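Side-chain contacts in rutinosidase (Aspergillus niger, PDB 6I1A), which cleaves the disaccharide rutinose from its glycosides as a family 5 glycoside hydrolase, and probably also trims beta-1,3-glucans from their ends: residues A98-L103 with I132-H137; K246-W251 with F263-Y268; A78-L83 with K126-H131. One frame throughout, in Å; residues are numbered along the deposited sequence.

Contact 1: residues A98-L103 with I132-H137; sequences AAWIDL and IIIDTH
W100 and T136 mark the nearest approach of the loop 98-103 to the strand that runs through 132-136, with CA atoms 8.9 Å apart, a gap that the indole of W100 fills. The loop has just left a short 3-10 turn, and the CB of W100 is directed at the strand. With CG anti to the carbonyl carbon (chi1 -56°), the ring reaches past T136 to I134. CZ2 of W100 lies 3.7 Å from CG2 of I134, and the pyrrole side of the same ring passes the methyl of T136, where NE1 to CG2 is 4.1 Å. Both methyls meet the indole at a slant. CB of A99 covers one face of the indole, offset toward its rim, while F177 of helix 161-179 meets W100 edge-to-face and also touches I134. D135, the intervening strand residue, points away from the loop and accepts a bond from H137, ND1 to OD2 at 2.6 Å. The join is therefore almost wholly apolar, and the indole N-H is satisfied by OG1 of T95, which is also bonded to the carbonyl of D135. That shared hydroxyl couples W100 to the strand end of this TIM-barrel domain by a polar route.

Contact 2: residues K246-W251 with F263-Y268; sequences KYPQYW and FDTHHY. With EDO (1,2-ethanediol), chain H; EDO (1,2-ethanediol), chain P.
P248 and F263 make the central apolar contact between 246-251 and the strand 263-268. CB of P248 sits over one face of the F263 ring as a CH-pi donor, 4.2 Å from the ring centroid and 22° off its normal. With CG anti to the carbonyl carbon (chi1 -71°), the F263 ring also reaches W251, whose CB, on the same side of the ring plane, meets it obliquely 3.7 Å from CE1. Two residues along the strand, T265 turns its methyl CG2 to CG of the same proline, at 4.0 Å, the two side chains crossing at about a right angle. One face of the W251 indole is covered by CD2 of Y250, which stands over its centre; F241 meets the indole edge-to-face.

Hydrogen bonds across this gap run through a 1,2-ethanediol, probably from the crystallisation liquor. Its O1 bonds to the carbonyl O of K246 at 2.5 Å, and its O2 to the carbonyl O of D264 at 2.8 Å. O1 also lies in the plane of the W251 ring, at its edge, whereas NE1 of W251 is bonded to the carbonyl of G243.

Charged and polar side chains turn to other partners. NE2 of H266 donates to OD2 of D264 over 2.9 Å, approaching 45° out of the carboxylate plane; R92 forms a salt bridge to that oxygen, and E194 takes ND1 of H266. NZ of K246 pairs with D274 of the second subunit.

Chemically, then, the side-chain interface between the short helix and the strand is hydrocarbon throughout, partly aliphatic on aromatic, with the diol joining two backbone carbonyls that could not bond to each other. The ionic groups of the strand lie on its other side, separated from this packing.

Contact 3: residues A78-L83 with K126-H131; sequences ADIDKL and KTYNMH
The C-terminal end of helix 113-128 and the loop that follows it pack beside helix 77-85 on the outer layer of the TIM-barrel domain, with Y128 and M130 on one side and I80 and D81 on the other. The hydroxyl of Y128 donates to OD1 of D81 over a short 2.6 Å. It comes from above the carboxylate, 41° out of its plane, while OD1 itself lies at the edge of the tyrosine ring; the two planes stand 77° apart. A water reinforces the join, donating both to OH of Y128 and to the backbone O of D81, so the phenol oxygen takes part in two bonds. OD1 of D81 is shared as well, since Y123 of the same helix also bonds to it. Beside this polar pair the contact turns apolar. The branch CG2 of I80 lies 4.1 Å from CD2 of Y128 and 4.0 Å from the terminal CE of M130, whose chain, extended beyond CG, reaches across to the helix. N129, the first residue beyond the helix, has positive phi and turns the chain toward M130. Deeper still, I80 and M130 both rest on L91 of strand 90-95, and M130 also touches A84 of helix 77-85 and A124 of helix 113-128.

Followed from the N terminus, the chain opens contact 3 at helix 77-85, passes through strand 90-95 and opens contact 1 in the loop 98-103. Helix 113-128 then closes contact 3 at its end, and strand 131-136, which follows directly, closes contact 1. The two loops thus cross, their segments alternating, although the contact centres lie about 21 Å apart. Contact 3 ties two outer helices together, whereas contact 1 fastens the loop after strand 90-95 to the neighbouring parallel strand. Contact 2 comes later and in series, a short closure within the beta-alpha-beta unit of strand 239-241, helix 248-252 and strand 261-269. All three lie within one family 5 domain.

Contact 1: residues A98-L103 with I132-H137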
loop_
_atom_site.group_PDB
_atom_site.type_symbol
_atom_site.label_atom_id
_atom_site.label_comp_id
_atom_site.label_asym_id
_atom_site.label_seq_id
_atom_site.Cartn_x
_atom_site.Cartn_y
_atom_site.Cartn_z
ATOM N N ALA A 98 7.882 -7.834 -30.959
ATOM C CA ALA A 98 7.711 -8.077 -32.405
ATOM C C ALA A 98 8.576 -7.121 -33.206
ATOM O O ALA A 98 8.743 -7.309 -34.437
ATOM C CB ALA A 98 6.263 -7.983 -32.776
ATOM N N ALA A 99 9.129 -6.059 -32.625
ATOM C CA ALA A 99 10.124 -5.206 -33.275
ATOM C C ALA A 99 11.383 -6.059 -33.564
ATOM O O ALA A 99 12.191 -5.687 -34.458
ATOM C CB ALA A 99 10.460 -4.032 -32.399
ATOM N N TRP A 100 11.611 -7.070 -32.739
ATOM C CA TRP A 100 12.911 -7.762 -32.617
ATOM C C TRP A 100 12.851 -9.128 -33.263
ATOM O O TRP A 100 13.900 -9.575 -33.833
ATOM C CB TRP A 100 13.371 -7.807 -31.151
ATOM C CG TRP A 100 13.450 -6.436 -30.548
ATOM C CD1 TRP A 100 12.512 -5.847 -29.733
ATOM C CD2 TRP A 100 14.475 -5.460 -30.751
ATOM N NE1 TRP A 100 12.909 -4.598 -29.412
ATOM C CE2 TRP A 100 14.107 -4.319 -30.017
ATOM C CE3 TRP A 100 15.701 -5.442 -31.437
ATOM C CZ2 TRP A 100 14.914 -3.178 -29.991
ATOM C CZ3 TRP A 100 16.467 -4.311 -31.405
ATOM C CH2 TRP A 100 16.079 -3.187 -30.684
ATOM N N ILE A 101 11.748 -9.828 -33.130
ATOM C CA ILE A 101 11.565 -11.196 -33.691
ATOM C C ILE A 101 10.192 -11.278 -34.295
ATOM O O ILE A 101 9.257 -10.590 -33.847
ATOM C CB ILE A 101 11.776 -12.276 -32.652
ATOM C CG1 ILE A 101 10.665 -12.377 -31.623
ATOM C CG2 ILE A 101 13.186 -12.185 -32.063
ATOM C CD1 ILE A 101 10.735 -13.694 -30.780
ATOM N N ASP A 102 10.039 -12.116 -35.316
ATOM C CA ASP A 102 8.757 -12.281 -36.004
ATOM C C ASP A 102 8.276 -13.693 -35.758
ATOM O O ASP A 102 8.753 -14.645 -36.480
ATOM C CB ASP A 102 8.961 -11.997 -37.486
ATOM C CG ASP A 102 7.707 -12.057 -38.274
ATOM O OD1 ASP A 102 6.722 -12.600 -37.800
ATOM O OD2 ASP A 102 7.732 -11.460 -39.391
ATOM N N LEU A 103 7.472 -13.923 -34.748
ATOM C CA LEU A 103 6.959 -15.269 -34.404
ATOM C C LEU A 103 5.709 -15.563 -35.198
ATOM O O LEU A 103 4.823 -14.728 -35.345
ATOM C CB LEU A 103 6.646 -15.361 -32.908
ATOM C CG LEU A 103 7.909 -15.395 -32.055
ATOM C CD1 LEU A 103 7.533 -15.156 -30.593
ATOM C CD2 LEU A 103 8.604 -16.733 -32.215
ATOM N N ILE A 132 20.128 6.169 -23.829
ATOM C CA ILE A 132 18.978 5.466 -24.383
ATOM C C ILE A 132 18.725 4.217 -23.555
ATOM O O ILE A 132 19.618 3.347 -23.509
ATOM C CB ILE A 132 19.166 5.123 -25.860
ATOM C CG1 ILE A 132 19.654 6.315 -26.704
ATOM C CG2 ILE A 132 17.922 4.521 -26.416
ATOM C CD1 ILE A 132 18.631 7.456 -26.832
ATOM N N ILE A 133 17.527 4.058 -23.034
ATOM C CA ILE A 133 17.082 2.780 -22.433
ATOM C C ILE A 133 16.194 2.044 -23.428
ATOM O O ILE A 133 15.148 2.586 -23.807
ATOM C CB ILE A 133 16.322 2.970 -21.136
ATOM C CG1 ILE A 133 17.177 3.691 -20.093
ATOM C CG2 ILE A 133 15.744 1.660 -20.582
ATOM C CD1 ILE A 133 16.357 4.332 -18.989
ATOM N N ILE A 134 16.602 0.865 -23.919
ATOM C CA ILE A 134 15.781 0.063 -24.819
ATOM C C ILE A 134 14.990 -0.937 -23.960
ATOM O O ILE A 134 15.613 -1.774 -23.260
ATOM C CB ILE A 134 16.578 -0.651 -25.929
ATOM C CG1 ILE A 134 17.349 0.347 -26.793
ATOM C CG2 ILE A 134 15.634 -1.525 -26.737
ATOM C CD1 ILE A 134 18.292 -0.333 -27.771
ATOM N N ASP A 135 13.670 -0.807 -23.936
ATOM C CA ASP A 135 12.792 -1.633 -23.108
ATOM C C ASP A 135 12.005 -2.596 -23.987
ATOM O O ASP A 135 11.263 -2.155 -24.889
ATOM C CB ASP A 135 11.894 -0.654 -22.338
ATOM C CG ASP A 135 10.584 -1.222 -21.855
ATOM O OD1 ASP A 135 10.473 -2.394 -21.462
ATOM O OD2 ASP A 135 9.640 -0.371 -21.791
ATOM N N THR A 136 12.115 -3.897 -23.728
ATOM C CA THR A 136 11.243 -4.898 -24.347
ATOM C C THR A 136 9.970 -4.990 -23.504
ATOM O O THR A 136 9.955 -5.753 -22.510
ATOM C CB THR A 136 11.975 -6.225 -24.586
ATOM O OG1 THR A 136 12.520 -6.682 -23.366
ATOM C CG2 THR A 136 13.112 -5.999 -25.551
ATOM N N HIS A 137 8.987 -4.143 -23.842
ATOM C CA HIS A 137 7.819 -3.899 -22.992
ATOM C C HIS A 137 6.921 -5.118 -22.891
ATOM O O HIS A 137 6.347 -5.381 -21.815
ATOM C CB HIS A 137 7.070 -2.699 -23.592
ATOM C CG HIS A 137 6.408 -1.798 -22.608
ATOM N ND1 HIS A 137 7.132 -1.136 -21.666
ATOM C CD2 HIS A 137 5.132 -1.309 -22.573
ATOM C CE1 HIS A 137 6.306 -0.331 -21.023
ATOM N NE2 HIS A 137 5.092 -0.401 -21.541
#

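Contact 2: residues K246-W251 with F263-Y268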
loop_
_atom_site.group_PDB
_atom_site.type_symbol
_atom_site.label_atom_id
_atom_site.label_comp_id
_atom_site.label_asym_id
_atom_site.label_seq_id
_atom_site.Cartn_x
_atom_site.Cartn_y
_atom_site.Cartn_z
ATOM N N LYS A 246 7.313 -4.935 -6.583
ATOM C CA LYS A 246 8.002 -5.306 -5.329
ATOM C C LYS A 246 8.913 -4.155 -4.926
ATOM O O LYS A 246 9.471 -3.411 -5.808
ATOM C CB LYS A 246 8.888 -6.537 -5.558
ATOM C CG LYS A 246 8.141 -7.712 -6.034
ATOM C CD LYS A 246 7.101 -8.180 -5.119
ATOM C CE LYS A 246 6.812 -9.656 -5.131
ATOM N NZ LYS A 246 5.718 -9.962 -4.155
ATOM N N TYR A 247 9.119 -3.987 -3.648
ATOM C CA TYR A 247 10.183 -3.049 -3.205
ATOM C C TYR A 247 11.522 -3.560 -3.714
ATOM O O TYR A 247 11.721 -4.764 -3.798
ATOM C CB TYR A 247 10.069 -2.955 -1.700
ATOM C CG TYR A 247 8.697 -2.427 -1.343
ATOM C CD1 TYR A 247 7.936 -1.701 -2.280
ATOM C CD2 TYR A 247 8.060 -2.875 -0.233
ATOM C CE1 TYR A 247 6.620 -1.313 -2.010
ATOM C CE2 TYR A 247 6.779 -2.448 0.081
ATOM C CZ TYR A 247 6.056 -1.664 -0.792
ATOM O OH TYR A 247 4.749 -1.364 -0.469
ATOM N N PRO A 248 12.475 -2.678 -4.131
ATOM C CA PRO A 248 13.776 -3.137 -4.588
ATOM C C PRO A 248 14.413 -4.079 -3.576
ATOM O O PRO A 248 15.108 -5.008 -3.987
ATOM C CB PRO A 248 14.585 -1.835 -4.777
ATOM C CG PRO A 248 13.508 -0.794 -5.089
ATOM C CD PRO A 248 12.328 -1.213 -4.265
ATOM N N GLN A 249 14.227 -3.829 -2.267
ATOM C CA GLN A 249 14.750 -4.675 -1.190
ATOM C C GLN A 249 14.402 -6.146 -1.404
ATOM O O GLN A 249 15.138 -7.045 -0.992
ATOM C CB GLN A 249 14.173 -4.233 0.176
ATOM C CG GLN A 249 14.107 -2.712 0.433
ATOM C CD GLN A 249 13.030 -1.837 -0.165
ATOM O OE1 GLN A 249 13.182 -1.240 -1.225
ATOM N NE2 GLN A 249 12.015 -1.436 0.617
ATOM N N TYR A 250 13.246 -6.442 -2.028
ATOM C CA TYR A 250 12.798 -7.812 -2.279
ATOM C C TYR A 250 13.805 -8.547 -3.128
ATOM O O TYR A 250 13.965 -9.783 -2.968
ATOM C CB TYR A 250 11.428 -7.820 -2.964
ATOM C CG TYR A 250 10.870 -9.161 -3.321
ATOM C CD1 TYR A 250 10.060 -9.850 -2.451
ATOM C CD2 TYR A 250 11.057 -9.725 -4.592
ATOM C CE1 TYR A 250 9.545 -11.089 -2.777
ATOM C CE2 TYR A 250 10.503 -10.921 -4.944
ATOM C CZ TYR A 250 9.788 -11.639 -4.021
ATOM O OH TYR A 250 9.250 -12.806 -4.423
ATOM N N TRP A 251 14.408 -7.855 -4.100
ATOM C CA TRP A 251 15.275 -8.502 -5.101
ATOM C C TRP A 251 16.766 -8.358 -4.765
ATOM O O TRP A 251 17.579 -9.014 -5.375
ATOM C CB TRP A 251 15.052 -7.873 -6.495
ATOM C CG TRP A 251 13.646 -7.893 -7.001
ATOM C CD1 TRP A 251 12.768 -6.856 -7.083
ATOM C CD2 TRP A 251 13.003 -8.996 -7.656
ATOM N NE1 TRP A 251 11.591 -7.267 -7.676
ATOM C CE2 TRP A 251 11.724 -8.568 -8.058
ATOM C CE3 TRP A 251 13.394 -10.329 -7.857
ATOM C CZ2 TRP A 251 10.835 -9.414 -8.706
ATOM C CZ3 TRP A 251 12.504 -11.148 -8.513
ATOM C CH2 TRP A 251 11.255 -10.707 -8.931
ATOM N N PHE A 263 17.840 -0.846 -10.894
ATOM C CA PHE A 263 16.403 -1.106 -10.824
ATOM C C PHE A 263 15.607 0.004 -11.508
ATOM O O PHE A 263 16.002 1.164 -11.404
ATOM C CB PHE A 263 15.949 -1.225 -9.376
ATOM C CG PHE A 263 16.414 -2.463 -8.684
ATOM C CD1 PHE A 263 15.814 -3.665 -8.975
ATOM C CD2 PHE A 263 17.263 -2.365 -7.594
ATOM C CE1 PHE A 263 16.192 -4.825 -8.312
ATOM C CE2 PHE A 263 17.651 -3.515 -6.913
ATOM C CZ PHE A 263 17.081 -4.745 -7.272
ATOM N N ASP A 264 14.508 -0.375 -12.126
ATOM C CA ASP A 264 13.531 0.591 -12.696
ATOM C C ASP A 264 12.275 0.500 -11.851
ATOM O O ASP A 264 11.579 -0.553 -11.837
ATOM C CB ASP A 264 13.204 0.211 -14.122
ATOM C CG ASP A 264 12.083 1.012 -14.752
ATOM O OD1 ASP A 264 11.659 1.988 -14.099
ATOM O OD2 ASP A 264 11.640 0.731 -15.916
ATOM N N THR A 265 11.978 1.533 -11.073
ATOM C CA THR A 265 10.737 1.610 -10.309
ATOM C C THR A 265 9.693 2.457 -11.022
ATOM O O THR A 265 10.063 3.413 -11.707
ATOM C CB THR A 265 10.978 2.143 -8.896
ATOM O OG1 THR A 265 11.644 3.409 -9.021
ATOM C CG2 THR A 265 11.772 1.165 -8.052
ATOM N N HIS A 266 8.446 2.034 -10.934
ATOM C CA HIS A 266 7.344 2.764 -11.603
ATOM C C HIS A 266 6.410 3.265 -10.516
ATOM O O HIS A 266 5.911 2.461 -9.736
ATOM C CB HIS A 266 6.564 1.842 -12.553
ATOM C CG HIS A 266 7.342 1.422 -13.735
ATOM N ND1 HIS A 266 6.797 0.608 -14.733
ATOM C CD2 HIS A 266 8.601 1.699 -14.117
ATOM C CE1 HIS A 266 7.726 0.399 -15.665
ATOM N NE2 HIS A 266 8.869 1.039 -15.314
ATOM N N HIS A 267 6.200 4.570 -10.435
ATOM C CA HIS A 267 5.366 5.173 -9.363
ATOM C C HIS A 267 4.245 6.003 -9.968
ATOM O O HIS A 267 4.539 7.037 -10.606
ATOM C CB HIS A 267 6.247 6.071 -8.447
ATOM C CG HIS A 267 7.298 5.318 -7.710
ATOM N ND1 HIS A 267 7.034 4.180 -6.995
ATOM C CD2 HIS A 267 8.629 5.567 -7.622
ATOM C CE1 HIS A 267 8.190 3.772 -6.444
ATOM N NE2 HIS A 267 9.188 4.583 -6.825
ATOM N N TYR A 268 3.026 5.571 -9.729
ATOM C CA TYR A 268 1.815 6.241 -10.211
ATOM C C TYR A 268 0.853 6.470 -9.078
ATOM O O TYR A 268 0.925 5.856 -8.009
ATOM C CB TYR A 268 1.173 5.391 -11.319
ATOM C CG TYR A 268 1.935 5.366 -12.616
ATOM C CD1 TYR A 268 1.955 6.479 -13.431
ATOM C CD2 TYR A 268 2.653 4.244 -13.028
ATOM C CE1 TYR A 268 2.573 6.479 -14.669
ATOM C CE2 TYR A 268 3.251 4.231 -14.277
ATOM C CZ TYR A 268 3.222 5.342 -15.079
ATOM O OH TYR A 268 3.754 5.276 -16.367
HETATM C C1 EDO H . 12.278 -3.225 -7.806
HETATM O O1 EDO H . 11.354 -4.167 -7.352
HETATM C C2 EDO H . 11.641 -2.433 -8.870
HETATM O O2 EDO H . 12.301 -2.566 -10.032
HETATM C C1 EDO P . 9.172 -0.410 3.093
HETATM O O1 EDO P . 10.419 0.319 2.962
HETATM C C2 EDO P . 9.469 -1.801 3.517
HETATM O O2 EDO P . 10.679 -2.332 2.960
#

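Contact 3: residues A78-L83 with K126-H131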
loop_
_atom_site.group_PDB
_atom_site.type_symbol
_atom_site.label_atom_id
_atom_site.label_comp_id
_atom_site.label_asym_id
_atom_site.label_seq_id
_atom_site.Cartn_x
_atom_site.Cartn_y
_atom_site.Cartn_z
ATOM N N ALA A 78 12.271 16.634 -34.496
ATOM C CA ALA A 78 11.686 17.848 -33.890
ATOM C C ALA A 78 11.298 17.565 -32.424
ATOM O O ALA A 78 11.529 18.471 -31.590
ATOM C CB ALA A 78 10.470 18.303 -34.683
ATOM N N ASP A 79 10.714 16.387 -32.147
ATOM C CA ASP A 79 10.377 16.016 -30.754
ATOM C C ASP A 79 11.643 15.943 -29.912
ATOM O O ASP A 79 11.697 16.463 -28.746
ATOM C CB ASP A 79 9.579 14.716 -30.688
ATOM C CG ASP A 79 8.248 14.876 -31.367
ATOM O OD1 ASP A 79 7.385 15.614 -30.822
ATOM O OD2 ASP A 79 8.074 14.316 -32.464
ATOM N N ILE A 80 12.711 15.340 -30.415
ATOM C CA ILE A 80 13.978 15.257 -29.661
ATOM C C ILE A 80 14.522 16.647 -29.364
ATOM O O ILE A 80 14.992 16.916 -28.276
ATOM C CB ILE A 80 15.010 14.378 -30.384
ATOM C CG1 ILE A 80 14.384 13.020 -30.745
ATOM C CG2 ILE A 80 16.297 14.243 -29.585
ATOM C CD1 ILE A 80 13.634 12.314 -29.624
ATOM N N ASP A 81 14.487 17.567 -30.360
ATOM C CA ASP A 81 14.930 18.948 -30.108
ATOM C C ASP A 81 14.095 19.632 -29.030
ATOM O O ASP A 81 14.681 20.296 -28.147
ATOM C CB ASP A 81 14.872 19.751 -31.405
ATOM C CG ASP A 81 15.855 19.290 -32.469
ATOM O OD1 ASP A 81 16.926 18.751 -32.127
ATOM O OD2 ASP A 81 15.556 19.534 -33.658
ATOM N N LYS A 82 12.798 19.436 -29.061
ATOM C CA LYS A 82 11.930 20.065 -28.022
ATOM C C LYS A 82 12.250 19.493 -26.639
ATOM O O LYS A 82 12.422 20.222 -25.637
ATOM C CB LYS A 82 10.484 19.824 -28.344
ATOM C CG LYS A 82 9.574 20.536 -27.347
ATOM C CD LYS A 82 8.171 20.328 -27.589
ATOM C CE LYS A 82 7.680 20.606 -28.999
ATOM N NZ LYS A 82 6.261 20.183 -29.172
ATOM N N LEU A 83 12.390 18.166 -26.564
ATOM C CA LEU A 83 12.742 17.528 -25.275
ATOM C C LEU A 83 14.086 18.033 -24.772
ATOM O O LEU A 83 14.239 18.327 -23.570
ATOM C CB LEU A 83 12.740 16.009 -25.506
ATOM C CG LEU A 83 11.373 15.406 -25.775
ATOM C CD1 LEU A 83 11.488 13.983 -26.294
ATOM C CD2 LEU A 83 10.477 15.460 -24.558
ATOM N N LYS A 126 24.027 11.661 -31.124
ATOM C CA LYS A 126 24.995 12.537 -31.858
ATOM C C LYS A 126 24.775 14.001 -31.499
ATOM O O LYS A 126 25.789 14.737 -31.291
ATOM C CB LYS A 126 24.816 12.347 -33.353
ATOM N N THR A 127 23.531 14.424 -31.311
ATOM C CA THR A 127 23.244 15.867 -31.206
ATOM C C THR A 127 23.347 16.296 -29.743
ATOM O O THR A 127 23.819 17.413 -29.480
ATOM C CB THR A 127 21.889 16.212 -31.793
ATOM O OG1 THR A 127 21.771 15.632 -33.103
ATOM C CG2 THR A 127 21.624 17.709 -31.819
ATOM N N TYR A 128 22.895 15.485 -28.789
ATOM C CA TYR A 128 22.757 15.867 -27.375
ATOM C C TYR A 128 23.422 14.912 -26.378
ATOM O O TYR A 128 23.360 15.183 -25.174
ATOM C CB TYR A 128 21.269 15.971 -27.051
ATOM C CG TYR A 128 20.524 16.954 -27.891
ATOM C CD1 TYR A 128 20.773 18.314 -27.795
ATOM C CD2 TYR A 128 19.629 16.556 -28.859
ATOM C CE1 TYR A 128 20.105 19.217 -28.608
ATOM C CE2 TYR A 128 18.939 17.460 -29.669
ATOM C CZ TYR A 128 19.202 18.801 -29.546
ATOM O OH TYR A 128 18.512 19.738 -30.306
ATOM N N ASN A 129 24.025 13.832 -26.856
ATOM C CA ASN A 129 24.667 12.822 -25.998
ATOM C C ASN A 129 23.642 12.240 -24.988
ATOM O O ASN A 129 24.008 11.977 -23.829
ATOM C CB ASN A 129 25.895 13.343 -25.271
ATOM C CG ASN A 129 26.725 12.203 -24.706
ATOM O OD1 ASN A 129 26.711 11.104 -25.267
ATOM N ND2 ASN A 129 27.424 12.461 -23.621
ATOM N N MET A 130 22.384 12.121 -25.398
ATOM C CA MET A 130 21.363 11.485 -24.517
ATOM C C MET A 130 21.731 10.003 -24.283
ATOM O O MET A 130 22.346 9.379 -25.191
ATOM C CB MET A 130 19.966 11.564 -25.106
ATOM C CG MET A 130 19.463 13.021 -25.224
ATOM S SD MET A 130 17.710 13.048 -25.456
ATOM C CE MET A 130 17.460 14.806 -25.794
ATOM N N HIS A 131 21.303 9.474 -23.139
ATOM C CA HIS A 131 21.390 8.006 -22.843
ATOM C C HIS A 131 20.082 7.356 -23.262
ATOM O O HIS A 131 19.039 8.008 -23.068
ATOM C CB HIS A 131 21.729 7.757 -21.377
ATOM C CG HIS A 131 22.151 6.341 -21.073
ATOM N ND1 HIS A 131 23.373 5.839 -21.449
ATOM C CD2 HIS A 131 21.435 5.289 -20.556
ATOM C CE1 HIS A 131 23.433 4.562 -21.084
ATOM N NE2 HIS A 131 22.283 4.201 -20.578
HETATM O O HOH W 1 17.172 21.905 -28.647
#